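Local structure of poly-gamma-glutamate hydrolase (Bacillus phage phiNIT1, 3A9L) at residues Ala89-Ser101 and Ile152-Leu164. The protein is a zinc peptidase of a bacteriophage that hydrolyses the gamma-glutamyl linkages of bacterial poly-gamma-glutamate. Numbering follows the deposited sequence.
Sequences AVCMLSKHTDAVS and IVNRCASGKGVQL
Leu-93, on the last turn of helix 87-94, fits a hollow made by Ile-152, Arg-155 and Cys-156. Its CG lies 3.8 Å from CD1 of Ile-152, whose side chain runs roughly perpendicular to that of Leu-93. Its CB rests on Arg-155 O. Its CD1 reaches Cys-156 CB. Ala-99 is a smaller bump. Its CB sits between Val-153 CG2 and Cys-156 CB. On the same side of the sheet, Val-153 CG2 packs against Ser-101 OG at 3.6 Å. Val-100 and Val-162 point the same way, flank to flank, on the other face, where Val-100 CG1 meets Leu-164 CD1 at 3.5 Å. Helix 120-132 covers that face through Leu-122 and Ile-126.

Polar bonds edge the packing. Ala-157 N bonds to His-96 O, 2.7 Å away. Thr-97 O accepts hydrogen bonds from both N and OG of Ser-158. The OG bond is 2.6 Å and nearly in line with the carbonyl; with chi1 at 69°, OG is turned over its own backbone and reaches the same oxygen as its N-H. Strands 98-105 and 162-167 then run parallel. Val-162 N gives to Ala-99 O, Ser-101 N to Val-162 O, and Leu-164 N to Ser-101 O (3.0 Å). They are neighbours inside the mixed sheet, 98-105 being the middle strand of seven. One water joins Ser-101 OG to Gln-163 OE1, which also accepts from Asn-151. Ser-101 lies close to the zinc ligand His-103.

The chemistry is therefore mixed. Apolar side chains fill hollows lined partly by backbone carbonyls, while backbone bonds fix the strand register beside the zinc site. Cys-156 N is buried with no partner in the model, which may cost some stability.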
ATOM      1  N   ALA A  89      -3.569   8.060   5.402  1.00 17.66           N
ATOM      2  CA  ALA A  89      -4.876   7.662   5.907  1.00 17.86           C
ATOM      3  C   ALA A  89      -5.970   8.709   5.620  1.00 18.37           C
ATOM      4  O   ALA A  89      -6.978   8.398   5.003  1.00 18.29           O
ATOM      5  CB  ALA A  89      -4.795   7.386   7.421  1.00 17.18           C
ATOM      6  N   VAL A  90      -5.726   9.944   6.051  1.00 17.28           N
ATOM      7  CA  VAL A  90      -6.625  11.073   5.855  1.00 18.66           C
ATOM      8  C   VAL A  90      -6.875  11.353   4.375  1.00 17.82           C
ATOM      9  O   VAL A  90      -7.986  11.720   3.991  1.00 18.51           O
ATOM     10  CB  VAL A  90      -6.035  12.351   6.492  1.00 18.40           C
ATOM     11  CG1 VAL A  90      -6.966  13.533   6.339  1.00 19.52           C
ATOM     12  CG2 VAL A  90      -5.692  12.114   7.969  1.00 19.55           C
ATOM     13  N   CYS A  91      -5.841  11.207   3.556  1.00 18.30           N
ATOM     14  CA  CYS A  91      -6.020  11.355   2.126  1.00 19.44           C
ATOM     15  C   CYS A  91      -6.926  10.203   1.635  1.00 18.85           C
ATOM     16  O   CYS A  91      -7.917  10.428   0.964  1.00 20.37           O
ATOM     17  CB  CYS A  91      -4.664  11.415   1.424  1.00 18.37           C
ATOM     18  SG  CYS A  91      -4.731  11.876  -0.299  1.00 27.75           S
ATOM     19  N   MET A  92      -6.609   8.970   1.998  1.00 19.03           N
ATOM     20  CA  MET A  92      -7.423   7.818   1.600  1.00 18.88           C
ATOM     21  C   MET A  92      -8.876   7.964   2.053  1.00 19.83           C
ATOM     22  O   MET A  92      -9.798   7.864   1.253  1.00 20.34           O
ATOM     23  CB  MET A  92      -6.819   6.517   2.147  1.00 18.17           C
ATOM     24  CG  MET A  92      -5.593   6.080   1.400  1.00 20.19           C
ATOM     25  SD  MET A  92      -6.070   5.479  -0.244  1.00 20.95           S
ATOM     26  CE  MET A  92      -6.819   3.915   0.117  1.00 18.77           C
ATOM     27  N   LEU A  93      -9.091   8.263   3.333  1.00 20.16           N
ATOM     28  CA  LEU A  93     -10.478   8.388   3.806  1.00 20.31           C
ATOM     29  C   LEU A  93     -11.300   9.334   2.936  1.00 20.43           C
ATOM     30  O   LEU A  93     -12.422   8.990   2.541  1.00 20.21           O
ATOM     31  CB  LEU A  93     -10.545   8.786   5.289  1.00 19.05           C
ATOM     32  CG  LEU A  93     -10.567   7.598   6.279  1.00 17.71           C
ATOM     33  CD1 LEU A  93     -11.922   6.973   6.207  1.00 18.81           C
ATOM     34  CD2 LEU A  93      -9.487   6.556   5.961  1.00 18.91           C
ATOM     35  N   SER A  94     -10.725  10.494   2.613  1.00 21.26           N
ATOM     36  CA  SER A  94     -11.404  11.552   1.879  1.00 21.94           C
ATOM     37  C   SER A  94     -11.742  11.178   0.450  1.00 22.63           C
ATOM     38  O   SER A  94     -12.559  11.864  -0.191  1.00 22.61           O
ATOM     39  CB  SER A  94     -10.541  12.813   1.839  1.00 20.91           C
ATOM     40  OG  SER A  94      -9.465  12.599   0.924  1.00 24.90           O
ATOM     41  N   LYS A  95     -11.092  10.127  -0.049  1.00 22.93           N
ATOM     42  CA  LYS A  95     -11.283   9.636  -1.425  1.00 23.61           C
ATOM     43  C   LYS A  95     -12.307   8.488  -1.524  1.00 23.60           C
ATOM     44  O   LYS A  95     -12.559   7.921  -2.602  1.00 24.37           O
ATOM     45  CB  LYS A  95      -9.926   9.223  -2.015  1.00 24.25           C
ATOM     46  CG  LYS A  95      -8.866  10.323  -2.058  1.00 24.75           C
ATOM     47  CD  LYS A  95      -9.358  11.569  -2.791  1.00 27.97           C
ATOM     48  CE  LYS A  95      -8.190  12.480  -3.194  1.00 26.18           C
ATOM     49  NZ  LYS A  95      -7.163  12.604  -2.125  1.00 26.83           N
ATOM     50  N   HIS A  96     -12.923   8.162  -0.389  1.00 23.34           N
ATOM     51  CA  HIS A  96     -13.929   7.104  -0.360  1.00 23.00           C
ATOM     52  C   HIS A  96     -15.226   7.571   0.267  1.00 23.49           C
ATOM     53  O   HIS A  96     -15.235   8.226   1.314  1.00 22.42           O
ATOM     54  CB  HIS A  96     -13.434   5.889   0.412  1.00 22.34           C
ATOM     55  CG  HIS A  96     -12.214   5.276  -0.170  1.00 21.46           C
ATOM     56  ND1 HIS A  96     -10.958   5.794   0.029  1.00 20.27           N
ATOM     57  CD2 HIS A  96     -12.053   4.183  -0.950  1.00 19.77           C
ATOM     58  CE1 HIS A  96     -10.074   5.047  -0.608  1.00 20.73           C
ATOM     59  NE2 HIS A  96     -10.717   4.075  -1.223  1.00 19.23           N
ATOM     60  N   THR A  97     -16.327   7.183  -0.363  1.00 22.77           N
ATOM     61  CA  THR A  97     -17.645   7.463   0.197  1.00 23.22           C
ATOM     62  C   THR A  97     -17.839   6.895   1.582  1.00 22.97           C
ATOM     63  O   THR A  97     -18.327   7.590   2.471  1.00 23.34           O
ATOM     64  CB  THR A  97     -18.745   6.893  -0.683  1.00 22.94           C
ATOM     65  OG1 THR A  97     -18.492   7.303  -2.028  1.00 22.14           O
ATOM     66  CG2 THR A  97     -20.158   7.420  -0.223  1.00 23.39           C
ATOM     67  N   ASP A  98     -17.484   5.620   1.730  1.00 22.14           N
ATOM     68  CA  ASP A  98     -17.761   4.863   2.920  1.00 21.73           C
ATOM     69  C   ASP A  98     -16.461   4.361   3.509  1.00 20.66           C
ATOM     70  O   ASP A  98     -15.455   4.269   2.807  1.00 20.03           O
ATOM     71  CB  ASP A  98     -18.702   3.699   2.598  1.00 21.16           C
ATOM     72  CG  ASP A  98     -20.075   4.168   2.152  1.00 22.84           C
ATOM     73  OD1 ASP A  98     -20.720   4.946   2.888  1.00 27.03           O
ATOM     74  OD2 ASP A  98     -20.529   3.779   1.060  1.00 24.23           O
ATOM     75  N   ALA A  99     -16.489   4.030   4.800  1.00 20.44           N
ATOM     76  CA  ALA A  99     -15.331   3.480   5.483  1.00 19.71           C
ATOM     77  C   ALA A  99     -15.776   2.587   6.620  1.00 19.29           C
ATOM     78  O   ALA A  99     -16.723   2.916   7.347  1.00 18.90           O
ATOM     79  CB  ALA A  99     -14.424   4.608   6.019  1.00 19.17           C
ATOM     80  N   VAL A 100     -15.129   1.438   6.721  1.00 19.73           N
ATOM     81  CA  VAL A 100     -15.301   0.529   7.864  1.00 18.08           C
ATOM     82  C   VAL A 100     -13.958   0.327   8.582  1.00 18.23           C
ATOM     83  O   VAL A 100     -12.980  -0.143   7.983  1.00 17.99           O
ATOM     84  CB  VAL A 100     -15.894  -0.819   7.407  1.00 19.11           C
ATOM     85  CG1 VAL A 100     -15.949  -1.804   8.551  1.00 18.16           C
ATOM     86  CG2 VAL A 100     -17.291  -0.634   6.852  1.00 15.62           C
ATOM     87  N   SER A 101     -13.901   0.645   9.876  1.00 17.86           N
ATOM     88  CA  SER A 101     -12.617   0.561  10.610  1.00 17.19           C
ATOM     89  C   SER A 101     -12.622  -0.666  11.511  1.00 17.52           C
ATOM     90  O   SER A 101     -13.659  -1.052  11.982  1.00 17.35           O
ATOM     91  CB  SER A 101     -12.382   1.798  11.446  1.00 17.09           C
ATOM     92  OG  SER A 101     -13.388   1.962  12.429  1.00 16.82           O
ATOM     93  N   ILE A 152     -11.383   9.046  12.990  1.00 19.88           N
ATOM     94  CA  ILE A 152     -10.950   8.780  11.597  1.00 20.69           C
ATOM     95  C   ILE A 152     -12.002   8.119  10.660  1.00 20.22           C
ATOM     96  O   ILE A 152     -12.157   8.555   9.512  1.00 22.02           O
ATOM     97  CB  ILE A 152      -9.593   8.030  11.510  1.00 20.25           C
ATOM     98  CG1 ILE A 152      -9.141   7.869  10.045  1.00 20.07           C
ATOM     99  CG2 ILE A 152      -9.650   6.661  12.205  1.00 20.16           C
ATOM    100  CD1 ILE A 152      -8.832   9.186   9.311  1.00 22.05           C
ATOM    101  N   VAL A 153     -12.724   7.106  11.141  1.00 20.84           N
ATOM    102  CA  VAL A 153     -13.746   6.420  10.330  1.00 19.69           C
ATOM    103  C   VAL A 153     -14.861   7.323   9.764  1.00 20.17           C
ATOM    104  O   VAL A 153     -15.336   7.077   8.654  1.00 18.06           O
ATOM    105  CB  VAL A 153     -14.366   5.156  11.030  1.00 21.32           C
ATOM    106  CG1 VAL A 153     -15.564   5.546  11.831  1.00 22.33           C
ATOM    107  CG2 VAL A 153     -14.784   4.127   9.975  1.00 16.04           C
ATOM    108  N   ASN A 154     -15.239   8.390  10.480  1.00 19.95           N
ATOM    109  CA  ASN A 154     -16.262   9.341   9.974  1.00 20.59           C
ATOM    110  C   ASN A 154     -15.662  10.479   9.131  1.00 20.70           C
ATOM    111  O   ASN A 154     -16.349  11.497   8.827  1.00 20.62           O
ATOM    112  CB  ASN A 154     -17.043   9.957  11.144  1.00 20.57           C
ATOM    113  CG  ASN A 154     -17.753   8.909  12.001  1.00 20.40           C
ATOM    114  OD1 ASN A 154     -18.275   7.888  11.494  1.00 19.58           O
ATOM    115  ND2 ASN A 154     -17.727   9.132  13.332  1.00 21.16           N
ATOM    116  N   ARG A 155     -14.391  10.324   8.758  1.00 20.52           N
ATOM    117  CA  ARG A 155     -13.759  11.323   7.918  1.00 20.92           C
ATOM    118  C   ARG A 155     -13.592  10.790   6.489  1.00 21.61           C
ATOM    119  O   ARG A 155     -12.800  11.324   5.709  1.00 22.14           O
ATOM    120  CB  ARG A 155     -12.433  11.788   8.503  1.00 20.40           C
ATOM    121  CG  ARG A 155     -12.562  12.322   9.929  1.00 20.87           C
ATOM    122  CD  ARG A 155     -11.215  12.745  10.419  1.00 20.95           C
ATOM    123  NE  ARG A 155     -10.674  13.834   9.607  1.00 19.95           N
ATOM    124  CZ  ARG A 155      -9.421  14.268   9.692  1.00 19.48           C
ATOM    125  NH1 ARG A 155      -8.575  13.729  10.570  1.00 19.42           N
ATOM    126  NH2 ARG A 155      -9.022  15.268   8.917  1.00 23.19           N
ATOM    127  N   CYS A 156     -14.354   9.752   6.154  1.00 21.57           N
ATOM    128  CA  CYS A 156     -14.596   9.415   4.738  1.00 22.08           C
ATOM    129  C   CYS A 156     -15.416  10.564   4.110  1.00 22.26           C
ATOM    130  O   CYS A 156     -15.782  11.532   4.794  1.00 21.68           O
ATOM    131  CB  CYS A 156     -15.274   8.051   4.587  1.00 21.87           C
ATOM    132  SG  CYS A 156     -16.819   7.948   5.513  1.00 23.48           S
ATOM    133  N   ALA A 157     -15.639  10.481   2.803  1.00 22.52           N
ATOM    134  CA  ALA A 157     -16.285  11.549   2.076  1.00 22.99           C
ATOM    135  C   ALA A 157     -17.715  11.798   2.552  1.00 22.97           C
ATOM    136  O   ALA A 157     -18.159  12.945   2.629  1.00 22.24           O
ATOM    137  CB  ALA A 157     -16.242  11.292   0.576  1.00 22.97           C
ATOM    138  N   SER A 158     -18.416  10.723   2.896  1.00 22.80           N
ATOM    139  CA  SER A 158     -19.802  10.834   3.318  1.00 23.12           C
ATOM    140  C   SER A 158     -19.857  11.425   4.736  1.00 23.36           C
ATOM    141  O   SER A 158     -20.887  11.983   5.141  1.00 24.95           O
ATOM    142  CB  SER A 158     -20.519   9.486   3.218  1.00 22.06           C
ATOM    143  OG  SER A 158     -20.018   8.572   4.203  1.00 22.44           O
ATOM    144  N   GLY A 159     -18.735  11.364   5.455  1.00 23.24           N
ATOM    145  CA  GLY A 159     -18.679  11.786   6.859  1.00 23.49           C
ATOM    146  C   GLY A 159     -19.356  10.814   7.838  1.00 23.65           C
ATOM    147  O   GLY A 159     -19.625  11.170   8.990  1.00 24.27           O
ATOM    148  N   LYS A 160     -19.653   9.601   7.379  1.00 23.30           N
ATOM    149  CA  LYS A 160     -20.391   8.613   8.168  1.00 23.07           C
ATOM    150  C   LYS A 160     -19.749   7.239   7.995  1.00 22.59           C
ATOM    151  O   LYS A 160     -19.916   6.597   6.948  1.00 22.95           O
ATOM    152  CB  LYS A 160     -21.847   8.540   7.700  1.00 23.36           C
ATOM    153  CG  LYS A 160     -22.644   9.812   7.757  1.00 26.03           C
ATOM    154  CD  LYS A 160     -24.058   9.583   7.219  1.00 30.28           C
ATOM    155  CE  LYS A 160     -24.064   8.948   5.827  1.00 33.28           C
ATOM    156  NZ  LYS A 160     -24.341   7.465   5.832  1.00 36.72           N
ATOM    157  N   GLY A 161     -19.017   6.783   9.014  1.00 21.11           N
ATOM    158  CA  GLY A 161     -18.267   5.544   8.932  1.00 19.63           C
ATOM    159  C   GLY A 161     -18.831   4.493   9.884  1.00 19.26           C
ATOM    160  O   GLY A 161     -19.806   4.762  10.564  1.00 17.85           O
ATOM    161  N   VAL A 162     -18.238   3.292   9.906  1.00 17.89           N
ATOM    162  CA  VAL A 162     -18.704   2.227  10.809  1.00 19.00           C
ATOM    163  C   VAL A 162     -17.492   1.664  11.514  1.00 17.73           C
ATOM    164  O   VAL A 162     -16.579   1.129  10.880  1.00 18.78           O
ATOM    165  CB  VAL A 162     -19.390   1.052  10.063  1.00 18.16           C
ATOM    166  CG1 VAL A 162     -19.574  -0.164  10.980  1.00 20.18           C
ATOM    167  CG2 VAL A 162     -20.709   1.474   9.449  1.00 21.21           C
ATOM    168  N   GLN A 163     -17.508   1.737  12.829  1.00 17.52           N
ATOM    169  CA  GLN A 163     -16.408   1.261  13.615  1.00 16.93           C
ATOM    170  C   GLN A 163     -16.732  -0.115  14.243  1.00 17.78           C
ATOM    171  O   GLN A 163     -17.789  -0.283  14.891  1.00 17.81           O
ATOM    172  CB  GLN A 163     -16.083   2.289  14.720  1.00 16.20           C
ATOM    173  CG  GLN A 163     -14.935   1.821  15.583  1.00 18.77           C
ATOM    174  CD  GLN A 163     -14.615   2.763  16.729  1.00 21.95           C
ATOM    175  OE1 GLN A 163     -13.656   3.497  16.655  1.00 22.58           O
ATOM    176  NE2 GLN A 163     -15.416   2.713  17.812  1.00 23.28           N
ATOM    177  N   LEU A 164     -15.830  -1.085  14.085  1.00 17.19           N
ATOM    178  CA  LEU A 164     -15.964  -2.338  14.824  1.00 17.06           C
ATOM    179  C   LEU A 164     -14.911  -2.443  15.910  1.00 16.86           C
ATOM    180  O   LEU A 164     -13.744  -2.284  15.657  1.00 16.71           O
ATOM    181  CB  LEU A 164     -15.875  -3.584  13.918  1.00 17.70           C
ATOM    182  CG  LEU A 164     -16.993  -3.871  12.897  1.00 18.65           C
ATOM    183  CD1 LEU A 164     -16.992  -2.861  11.767  1.00 16.72           C
ATOM    184  CD2 LEU A 164     -16.836  -5.288  12.321  1.00 19.51           C
TER
HETATM  185  O   HOH W   1     -10.270  12.388   5.782  1.00 19.88           O
HETATM  186  O   HOH W   2     -19.465   4.510   5.760  1.00 19.42           O
HETATM  187  O   HOH W   3     -22.062   6.985   4.175  1.00 30.28           O
HETATM  188  O   HOH W   4     -12.352   3.958  14.190  1.00 19.90           O